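Local coordinates for putative endo-1,4-beta-xylanase (Bacteroides thetaiotaomicron VPI-5482, PDB 5MSX), which probably hydrolyses O-glycosidic bonds, as a family 43 glycoside hydrolase linked to arabinofuranosidase activity on plant pectin, at residues Y105-A117 with E134-Q146. Sequence-based numbering, arbitrary orientation.
With EDO (1,2-ethanediol), chain Y.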
ATOM      1  N   TYR C 105      -9.142   1.558  -6.038  1.00 23.24           N
ATOM      2  CA  TYR C 105      -9.042   0.416  -6.945  1.00 22.99           C
ATOM      3  C   TYR C 105     -10.462  -0.059  -7.368  1.00 22.96           C
ATOM      4  O   TYR C 105     -11.395  -0.014  -6.575  1.00 22.23           O
ATOM      5  CB  TYR C 105      -8.304  -0.727  -6.278  1.00 24.20           C
ATOM      6  CG  TYR C 105      -6.873  -0.435  -5.912  1.00 25.67           C
ATOM      7  CD1 TYR C 105      -6.551   0.224  -4.704  1.00 28.04           C
ATOM      8  CD2 TYR C 105      -5.830  -0.837  -6.742  1.00 26.02           C
ATOM      9  CE1 TYR C 105      -5.231   0.480  -4.356  1.00 28.54           C
ATOM     10  CE2 TYR C 105      -4.497  -0.568  -6.408  1.00 27.87           C
ATOM     11  CZ  TYR C 105      -4.209   0.083  -5.222  1.00 28.79           C
ATOM     12  OH  TYR C 105      -2.916   0.336  -4.901  1.00 32.41           O
ATOM     13  N   ILE C 106     -10.597  -0.507  -8.611  1.00 21.06           N
ATOM     14  CA  ILE C 106     -11.833  -1.058  -9.106  1.00 21.67           C
ATOM     15  C   ILE C 106     -11.507  -2.261  -9.972  1.00 21.39           C
ATOM     16  O   ILE C 106     -10.430  -2.324 -10.575  1.00 21.49           O
ATOM     17  CB  ILE C 106     -12.665   0.038  -9.813  1.00 21.88           C
ATOM     18  CG1 ILE C 106     -14.152  -0.352  -9.865  1.00 22.11           C
ATOM     19  CG2 ILE C 106     -12.076   0.376 -11.182  1.00 21.83           C
ATOM     20  CD1 ILE C 106     -15.057   0.837 -10.091  1.00 21.71           C
ATOM     21  N   TYR C 107     -12.396  -3.252  -9.978  1.00 20.15           N
ATOM     22  CA  TYR C 107     -12.127  -4.535 -10.603  1.00 19.96           C
ATOM     23  C   TYR C 107     -13.265  -4.955 -11.583  1.00 20.86           C
ATOM     24  O   TYR C 107     -14.082  -5.829 -11.274  1.00 20.39           O
ATOM     25  CB  TYR C 107     -11.883  -5.581  -9.541  1.00 19.64           C
ATOM     26  CG  TYR C 107     -10.817  -5.199  -8.528  1.00 20.87           C
ATOM     27  CD1 TYR C 107     -11.102  -4.321  -7.492  1.00 20.97           C
ATOM     28  CD2 TYR C 107      -9.520  -5.704  -8.613  1.00 21.85           C
ATOM     29  CE1 TYR C 107     -10.143  -3.959  -6.561  1.00 21.67           C
ATOM     30  CE2 TYR C 107      -8.545  -5.355  -7.673  1.00 21.62           C
ATOM     31  CZ  TYR C 107      -8.875  -4.481  -6.648  1.00 21.91           C
ATOM     32  OH  TYR C 107      -7.966  -4.094  -5.707  1.00 22.50           O
ATOM     33  N   PRO C 108     -13.305  -4.330 -12.769  1.00 21.57           N
ATOM     34  CA  PRO C 108     -14.367  -4.640 -13.732  1.00 21.17           C
ATOM     35  C   PRO C 108     -14.067  -5.837 -14.613  1.00 22.78           C
ATOM     36  O   PRO C 108     -12.948  -6.379 -14.599  1.00 22.69           O
ATOM     37  CB  PRO C 108     -14.488  -3.346 -14.519  1.00 21.57           C
ATOM     38  CG  PRO C 108     -13.100  -2.813 -14.529  1.00 22.08           C
ATOM     39  CD  PRO C 108     -12.538  -3.137 -13.178  1.00 21.58           C
ATOM     40  N   THR C 109     -15.090  -6.295 -15.336  1.00 23.54           N
ATOM     41  CA  THR C 109     -14.945  -7.409 -16.268  1.00 23.02           C
ATOM     42  C   THR C 109     -14.956  -6.840 -17.682  1.00 23.74           C
ATOM     43  O   THR C 109     -15.979  -6.356 -18.150  1.00 23.72           O
ATOM     44  CB  THR C 109     -16.021  -8.450 -16.033  1.00 22.77           C
ATOM     45  OG1 THR C 109     -15.863  -8.947 -14.705  1.00 21.19           O
ATOM     46  CG2 THR C 109     -15.930  -9.621 -17.023  1.00 22.02           C
ATOM     47  N   ILE C 110     -13.785  -6.854 -18.326  1.00 24.74           N
ATOM     48  CA  ILE C 110     -13.589  -6.129 -19.593  1.00 25.73           C
ATOM     49  C   ILE C 110     -13.341  -7.156 -20.684  1.00 24.54           C
ATOM     50  O   ILE C 110     -12.440  -7.998 -20.575  1.00 25.58           O
ATOM     51  CB  ILE C 110     -12.482  -5.062 -19.484  1.00 26.06           C
ATOM     52  CG1 ILE C 110     -12.738  -4.168 -18.259  1.00 25.85           C
ATOM     53  CG2 ILE C 110     -12.430  -4.197 -20.742  1.00 27.32           C
ATOM     54  CD1 ILE C 110     -11.875  -2.915 -18.135  1.00 25.21           C
ATOM     55  N   ASN C 111     -14.217  -7.126 -21.692  1.00 24.86           N
ATOM     56  CA  ASN C 111     -14.275  -8.148 -22.753  1.00 24.63           C
ATOM     57  C   ASN C 111     -14.238  -9.552 -22.195  1.00 25.10           C
ATOM     58  O   ASN C 111     -13.491 -10.388 -22.673  1.00 25.29           O
ATOM     59  CB  ASN C 111     -13.170  -7.907 -23.793  1.00 26.10           C
ATOM     60  CG  ASN C 111     -13.268  -6.529 -24.403  1.00 26.18           C
ATOM     61  OD1 ASN C 111     -14.354  -6.060 -24.732  1.00 27.49           O
ATOM     62  ND2 ASN C 111     -12.150  -5.854 -24.526  1.00 28.09           N
ATOM     63  N   GLY C 112     -15.043  -9.795 -21.154  1.00 23.62           N
ATOM     64  CA  GLY C 112     -15.132 -11.115 -20.508  1.00 22.72           C
ATOM     65  C   GLY C 112     -14.157 -11.459 -19.383  1.00 21.22           C
ATOM     66  O   GLY C 112     -14.231 -12.557 -18.808  1.00 21.48           O
ATOM     67  N   TYR C 113     -13.242 -10.554 -19.044  1.00 22.60           N
ATOM     68  CA  TYR C 113     -12.152 -10.903 -18.113  1.00 23.04           C
ATOM     69  C   TYR C 113     -11.920  -9.815 -17.077  1.00 21.68           C
ATOM     70  O   TYR C 113     -12.027  -8.639 -17.378  1.00 20.11           O
ATOM     71  CB  TYR C 113     -10.843 -11.212 -18.881  1.00 24.05           C
ATOM     72  CG  TYR C 113     -10.920 -12.482 -19.684  1.00 25.77           C
ATOM     73  CD1 TYR C 113     -11.437 -12.486 -20.966  1.00 28.01           C
ATOM     74  CD2 TYR C 113     -10.490 -13.685 -19.153  1.00 27.10           C
ATOM     75  CE1 TYR C 113     -11.512 -13.665 -21.700  1.00 30.50           C
ATOM     76  CE2 TYR C 113     -10.555 -14.855 -19.878  1.00 28.62           C
ATOM     77  CZ  TYR C 113     -11.073 -14.833 -21.145  1.00 30.78           C
ATOM     78  OH  TYR C 113     -11.162 -16.004 -21.839  1.00 36.71           O
ATOM     79  N   MET C 114     -11.599 -10.233 -15.854  1.00 21.95           N
ATOM     80  CA  MET C 114     -11.389  -9.289 -14.765  1.00 22.39           C
ATOM     81  C   MET C 114     -10.002  -8.647 -14.852  1.00 23.71           C
ATOM     82  O   MET C 114      -9.032  -9.364 -15.095  1.00 24.87           O
ATOM     83  CB  MET C 114     -11.550 -10.002 -13.436  1.00 21.61           C
ATOM     84  CG  MET C 114     -12.985 -10.496 -13.228  1.00 21.06           C
ATOM     85  SD  MET C 114     -13.183 -11.419 -11.712  1.00 20.97           S
ATOM     86  CE  MET C 114     -11.962 -12.735 -11.880  1.00 22.75           C
ATOM     87  N   TYR C 115      -9.952  -7.332 -14.627  1.00 24.56           N
ATOM     88  CA  TYR C 115      -8.729  -6.531 -14.526  1.00 27.40           C
ATOM     89  C   TYR C 115      -8.749  -5.622 -13.296  1.00 27.09           C
ATOM     90  O   TYR C 115      -9.777  -5.014 -12.999  1.00 24.40           O
ATOM     91  CB  TYR C 115      -8.579  -5.593 -15.724  1.00 29.75           C
ATOM     92  CG  TYR C 115      -8.424  -6.307 -17.029  1.00 32.71           C
ATOM     93  CD1 TYR C 115      -9.539  -6.788 -17.714  1.00 30.46           C
ATOM     94  CD2 TYR C 115      -7.150  -6.496 -17.596  1.00 33.73           C
ATOM     95  CE1 TYR C 115      -9.395  -7.470 -18.910  1.00 33.67           C
ATOM     96  CE2 TYR C 115      -6.993  -7.147 -18.801  1.00 34.05           C
ATOM     97  CZ  TYR C 115      -8.107  -7.647 -19.461  1.00 35.71           C
ATOM     98  OH  TYR C 115      -7.947  -8.318 -20.656  1.00 33.14           O
ATOM     99  N   PRO C 116      -7.590  -5.470 -12.627  1.00 27.75           N
ATOM    100  CA  PRO C 116      -7.425  -4.423 -11.617  1.00 27.16           C
ATOM    101  C   PRO C 116      -7.106  -3.064 -12.222  1.00 27.43           C
ATOM    102  O   PRO C 116      -6.249  -2.953 -13.096  1.00 29.91           O
ATOM    103  CB  PRO C 116      -6.250  -4.936 -10.791  1.00 29.44           C
ATOM    104  CG  PRO C 116      -5.418  -5.721 -11.756  1.00 29.04           C
ATOM    105  CD  PRO C 116      -6.374  -6.299 -12.764  1.00 28.56           C
ATOM    106  N   ALA C 117      -7.811  -2.034 -11.767  1.00 25.90           N
ATOM    107  CA  ALA C 117      -7.594  -0.674 -12.217  1.00 25.55           C
ATOM    108  C   ALA C 117      -7.439   0.220 -11.000  1.00 25.68           C
ATOM    109  O   ALA C 117      -7.915  -0.130  -9.913  1.00 25.25           O
ATOM    110  CB  ALA C 117      -8.744  -0.201 -13.092  1.00 26.17           C
ATOM    111  N   GLU C 134      -3.853  -0.584 -21.869  1.00 36.76           N
ATOM    112  CA  GLU C 134      -4.531  -0.804 -23.153  1.00 39.33           C
ATOM    113  C   GLU C 134      -5.149  -2.183 -23.213  1.00 38.57           C
ATOM    114  O   GLU C 134      -4.725  -3.087 -22.484  1.00 43.08           O
ATOM    115  CB  GLU C 134      -3.553  -0.632 -24.317  1.00 41.38           C
ATOM    116  CG  GLU C 134      -2.340  -1.527 -24.228  1.00 46.04           C
ATOM    117  CD  GLU C 134      -1.456  -1.435 -25.461  1.00 52.96           C
ATOM    118  OE1 GLU C 134      -1.024  -0.312 -25.815  1.00 52.93           O
ATOM    119  OE2 GLU C 134      -1.184  -2.497 -26.067  1.00 58.25           O
ATOM    120  N   PHE C 135      -6.126  -2.338 -24.109  1.00 35.36           N
ATOM    121  CA  PHE C 135      -6.895  -3.573 -24.227  1.00 34.68           C
ATOM    122  C   PHE C 135      -6.841  -4.136 -25.625  1.00 34.82           C
ATOM    123  O   PHE C 135      -6.806  -3.394 -26.583  1.00 37.32           O
ATOM    124  CB  PHE C 135      -8.366  -3.336 -23.831  1.00 32.16           C
ATOM    125  CG  PHE C 135      -8.525  -2.962 -22.390  1.00 29.53           C
ATOM    126  CD1 PHE C 135      -8.507  -3.944 -21.401  1.00 29.76           C
ATOM    127  CD2 PHE C 135      -8.638  -1.641 -22.015  1.00 28.51           C
ATOM    128  CE1 PHE C 135      -8.637  -3.602 -20.060  1.00 29.02           C
ATOM    129  CE2 PHE C 135      -8.748  -1.291 -20.670  1.00 28.43           C
ATOM    130  CZ  PHE C 135      -8.746  -2.280 -19.698  1.00 27.85           C
ATOM    131  N   TYR C 136      -6.837  -5.461 -25.703  1.00 35.76           N
ATOM    132  CA  TYR C 136      -7.005  -6.191 -26.942  1.00 36.40           C
ATOM    133  C   TYR C 136      -7.542  -7.546 -26.532  1.00 37.37           C
ATOM    134  O   TYR C 136      -7.390  -7.933 -25.380  1.00 35.94           O
ATOM    135  CB  TYR C 136      -5.667  -6.323 -27.687  1.00 36.50           C
ATOM    136  CG  TYR C 136      -4.522  -6.958 -26.911  1.00 33.93           C
ATOM    137  CD1 TYR C 136      -4.418  -8.334 -26.789  1.00 35.74           C
ATOM    138  CD2 TYR C 136      -3.513  -6.174 -26.346  1.00 36.21           C
ATOM    139  CE1 TYR C 136      -3.366  -8.921 -26.113  1.00 35.14           C
ATOM    140  CE2 TYR C 136      -2.447  -6.753 -25.664  1.00 35.13           C
ATOM    141  CZ  TYR C 136      -2.386  -8.125 -25.555  1.00 36.93           C
ATOM    142  OH  TYR C 136      -1.346  -8.724 -24.880  1.00 40.81           O
ATOM    143  N   LYS C 137      -8.135  -8.273 -27.474  1.00 36.73           N
ATOM    144  CA  LYS C 137      -8.837  -9.516 -27.179  1.00 38.25           C
ATOM    145  C   LYS C 137      -7.950 -10.732 -27.409  1.00 38.61           C
ATOM    146  O   LYS C 137      -7.018 -10.634 -28.178  1.00 39.13           O
ATOM    147  CB  LYS C 137     -10.061  -9.614 -28.066  1.00 41.82           C
ATOM    148  CG  LYS C 137     -11.014  -8.451 -27.885  1.00 42.30           C
ATOM    149  CD  LYS C 137     -12.229  -8.672 -28.745  1.00 43.31           C
ATOM    150  CE  LYS C 137     -13.255  -7.579 -28.543  1.00 43.32           C
ATOM    151  NZ  LYS C 137     -14.481  -8.006 -29.260  1.00 44.72           N
ATOM    152  N   PRO C 138      -8.225 -11.878 -26.777  1.00 38.38           N
ATOM    153  CA  PRO C 138      -9.336 -12.067 -25.831  1.00 40.70           C
ATOM    154  C   PRO C 138      -9.041 -11.447 -24.459  1.00 42.97           C
ATOM    155  O   PRO C 138      -9.956 -10.896 -23.835  1.00 43.12           O
ATOM    156  CB  PRO C 138      -9.479 -13.591 -25.740  1.00 39.78           C
ATOM    157  CG  PRO C 138      -8.139 -14.138 -26.128  1.00 41.90           C
ATOM    158  CD  PRO C 138      -7.407 -13.090 -26.931  1.00 39.20           C
ATOM    159  N   PHE C 139      -7.781 -11.522 -24.014  1.00 43.58           N
ATOM    160  CA  PHE C 139      -7.334 -10.820 -22.816  1.00 41.47           C
ATOM    161  C   PHE C 139      -5.868 -10.348 -22.893  1.00 44.13           C
ATOM    162  O   PHE C 139      -5.084 -10.858 -23.681  1.00 45.04           O
ATOM    163  CB  PHE C 139      -7.557 -11.700 -21.588  1.00 36.59           C
ATOM    164  CG  PHE C 139      -6.889 -13.043 -21.664  1.00 36.45           C
ATOM    165  CD1 PHE C 139      -5.548 -13.195 -21.294  1.00 35.77           C
ATOM    166  CD2 PHE C 139      -7.593 -14.165 -22.093  1.00 35.35           C
ATOM    167  CE1 PHE C 139      -4.929 -14.434 -21.350  1.00 33.88           C
ATOM    168  CE2 PHE C 139      -6.978 -15.411 -22.159  1.00 36.71           C
ATOM    169  CZ  PHE C 139      -5.642 -15.545 -21.785  1.00 36.51           C
ATOM    170  N   THR C 140      -5.550  -9.373 -22.046  1.00 42.29           N
ATOM    171  CA  THR C 140      -4.228  -8.749 -21.900  1.00 46.37           C
ATOM    172  C   THR C 140      -3.497  -9.479 -20.746  1.00 48.64           C
ATOM    173  O   THR C 140      -4.143 -10.154 -19.926  1.00 48.29           O
ATOM    174  CB  THR C 140      -4.447  -7.230 -21.657  1.00 48.58           C
ATOM    175  OG1 THR C 140      -4.965  -6.650 -22.861  1.00 54.44           O
ATOM    176  CG2 THR C 140      -3.236  -6.446 -21.264  1.00 49.07           C
ATOM    177  N   PRO C 141      -2.144  -9.421 -20.710  1.00 48.98           N
ATOM    178  CA  PRO C 141      -1.430  -9.977 -19.541  1.00 45.05           C
ATOM    179  C   PRO C 141      -1.754  -9.282 -18.204  1.00 39.53           C
ATOM    180  O   PRO C 141      -1.446  -9.828 -17.160  1.00 42.39           O
ATOM    181  CB  PRO C 141       0.051  -9.774 -19.903  1.00 45.12           C
ATOM    182  CG  PRO C 141       0.070  -9.763 -21.395  1.00 47.27           C
ATOM    183  CD  PRO C 141      -1.208  -9.099 -21.809  1.00 47.18           C
ATOM    184  N   SER C 142      -2.303  -8.072 -18.274  1.00 36.14           N
ATOM    185  CA  SER C 142      -2.886  -7.310 -17.174  1.00 35.02           C
ATOM    186  C   SER C 142      -4.105  -7.867 -16.406  1.00 34.03           C
ATOM    187  O   SER C 142      -4.612  -7.176 -15.506  1.00 33.08           O
ATOM    188  CB  SER C 142      -3.321  -5.957 -17.711  1.00 34.25           C
ATOM    189  OG  SER C 142      -2.219  -5.232 -18.186  1.00 41.37           O
ATOM    190  N   THR C 143      -4.589  -9.063 -16.735  1.00 32.45           N
ATOM    191  CA  THR C 143      -5.738  -9.625 -16.034  1.00 31.97           C
ATOM    192  C   THR C 143      -5.460  -9.835 -14.532  1.00 33.93           C
ATOM    193  O   THR C 143      -4.310 -10.087 -14.121  1.00 31.94           O
ATOM    194  CB  THR C 143      -6.163 -10.991 -16.600  1.00 31.97           C
ATOM    195  OG1 THR C 143      -5.026 -11.848 -16.641  1.00 31.53           O
ATOM    196  CG2 THR C 143      -6.792 -10.869 -17.991  1.00 31.43           C
ATOM    197  N   LEU C 144      -6.531  -9.768 -13.737  1.00 31.06           N
ATOM    198  CA  LEU C 144      -6.472  -9.999 -12.303  1.00 28.37           C
ATOM    199  C   LEU C 144      -6.019 -11.410 -11.988  1.00 28.23           C
ATOM    200  O   LEU C 144      -5.152 -11.609 -11.132  1.00 27.58           O
ATOM    201  CB  LEU C 144      -7.838  -9.732 -11.657  1.00 29.82           C
ATOM    202  CG  LEU C 144      -7.914  -9.843 -10.127  1.00 29.19           C
ATOM    203  CD1 LEU C 144      -7.079  -8.748  -9.473  1.00 29.43           C
ATOM    204  CD2 LEU C 144      -9.367  -9.797  -9.641  1.00 30.61           C
ATOM    205  N   LEU C 145      -6.608 -12.404 -12.631  1.00 26.39           N
ATOM    206  CA  LEU C 145      -6.126 -13.768 -12.431  1.00 29.06           C
ATOM    207  C   LEU C 145      -4.915 -13.990 -13.348  1.00 31.74           C
ATOM    208  O   LEU C 145      -4.774 -13.329 -14.364  1.00 32.34           O
ATOM    209  CB  LEU C 145      -7.210 -14.782 -12.710  1.00 28.94           C
ATOM    210  CG  LEU C 145      -8.476 -14.661 -11.855  1.00 30.57           C
ATOM    211  CD1 LEU C 145      -9.508 -15.686 -12.299  1.00 29.17           C
ATOM    212  CD2 LEU C 145      -8.137 -14.837 -10.383  1.00 29.75           C
ATOM    213  N   GLN C 146      -4.038 -14.903 -12.958  1.00 35.93           N
ATOM    214  CA  GLN C 146      -2.775 -15.147 -13.667  1.00 40.27           C
ATOM    215  C   GLN C 146      -2.502 -16.627 -13.911  1.00 39.95           C
ATOM    216  O   GLN C 146      -1.420 -16.983 -14.332  1.00 46.17           O
ATOM    217  CB  GLN C 146      -1.619 -14.486 -12.879  1.00 41.71           C
ATOM    218  CG  GLN C 146      -1.572 -12.963 -13.006  1.00 40.73           C
ATOM    219  CD  GLN C 146      -1.247 -12.511 -14.425  1.00 44.22           C
ATOM    220  OE1 GLN C 146      -0.514 -13.196 -15.141  1.00 46.90           O
ATOM    221  NE2 GLN C 146      -1.801 -11.372 -14.844  1.00 42.71           N
TER
HETATM  222  C1  EDO Y 507      -3.643 -16.473  -8.188  1.00 42.01           C
HETATM  223  O1  EDO Y 507      -4.806 -17.134  -8.698  1.00 41.92           O
HETATM  224  C2  EDO Y 507      -3.014 -15.522  -9.215  1.00 44.89           C
HETATM  225  O2  EDO Y 507      -3.862 -15.378 -10.365  1.00 40.66           O
HETATM  226  O   HOH W   1     -10.246  -8.974 -21.852  1.00 26.73           O
HETATM  227  O   HOH W   2      -8.679 -11.967 -14.544  1.00 24.69           O
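The edge of Phe-135 meets the middle of one face of Tyr-115, the rings almost perpendicular (planes at 87°) in a T-shaped stack with centroids 5.2 Å apart. The beta-branch of Ile-110 lets it set CG2 over a face of the Phe-135 ring while its CD1 reaches Phe-135 CZ at 3.6 Å. In the second aromatic pair, Phe-139 turns its edge to the face of Tyr-113 at a more slanting 51°. The chi1 of Phe-139 (57°) sets its CG between the backbone N and carbonyl carbon, and from there CD2 comes within 3.7 Å of Tyr-113 CZ. Met-114 CE meets Leu-145 CD1, while Leu-144 CB packs on Pro-116 CD.

All this joins an antiparallel hairpin, strands 109-110 and 113-114 linked by a type I' turn through Asn-111 and Gly-112, to the long irregular loop between strands 127-128 and 156-159. Glycine suits the turn because, at the positive phi of Gly-112, a side chain would collide with the carbonyl O of Asn-111. The hairpin belongs to one sheet of the five-bladed beta-propeller of family 43, and Met-114 lies about 6 Å, side chain to side chain, from Asp-154, the predicted pKa modulator.

Two direct hydrogen bonds and two waters tie the loop to the hairpin. Leu-144 N donates to Met-114 O (2.9 Å) from above the carbonyl plane. The Tyr-115 hydroxyl accepts a nearly straight bond from Thr-140 N (3.0 Å) and donates to water 1, which in turn donates to Ile-110 O and Pro-138 O. A phenylalanine in place of Tyr-115 could keep the stack but would probably leave Thr-140 N and that water without their shared partner. Water 2 accepts from Leu-145 N (2.9 Å) and is hydrogen-bonded to Met-114 O.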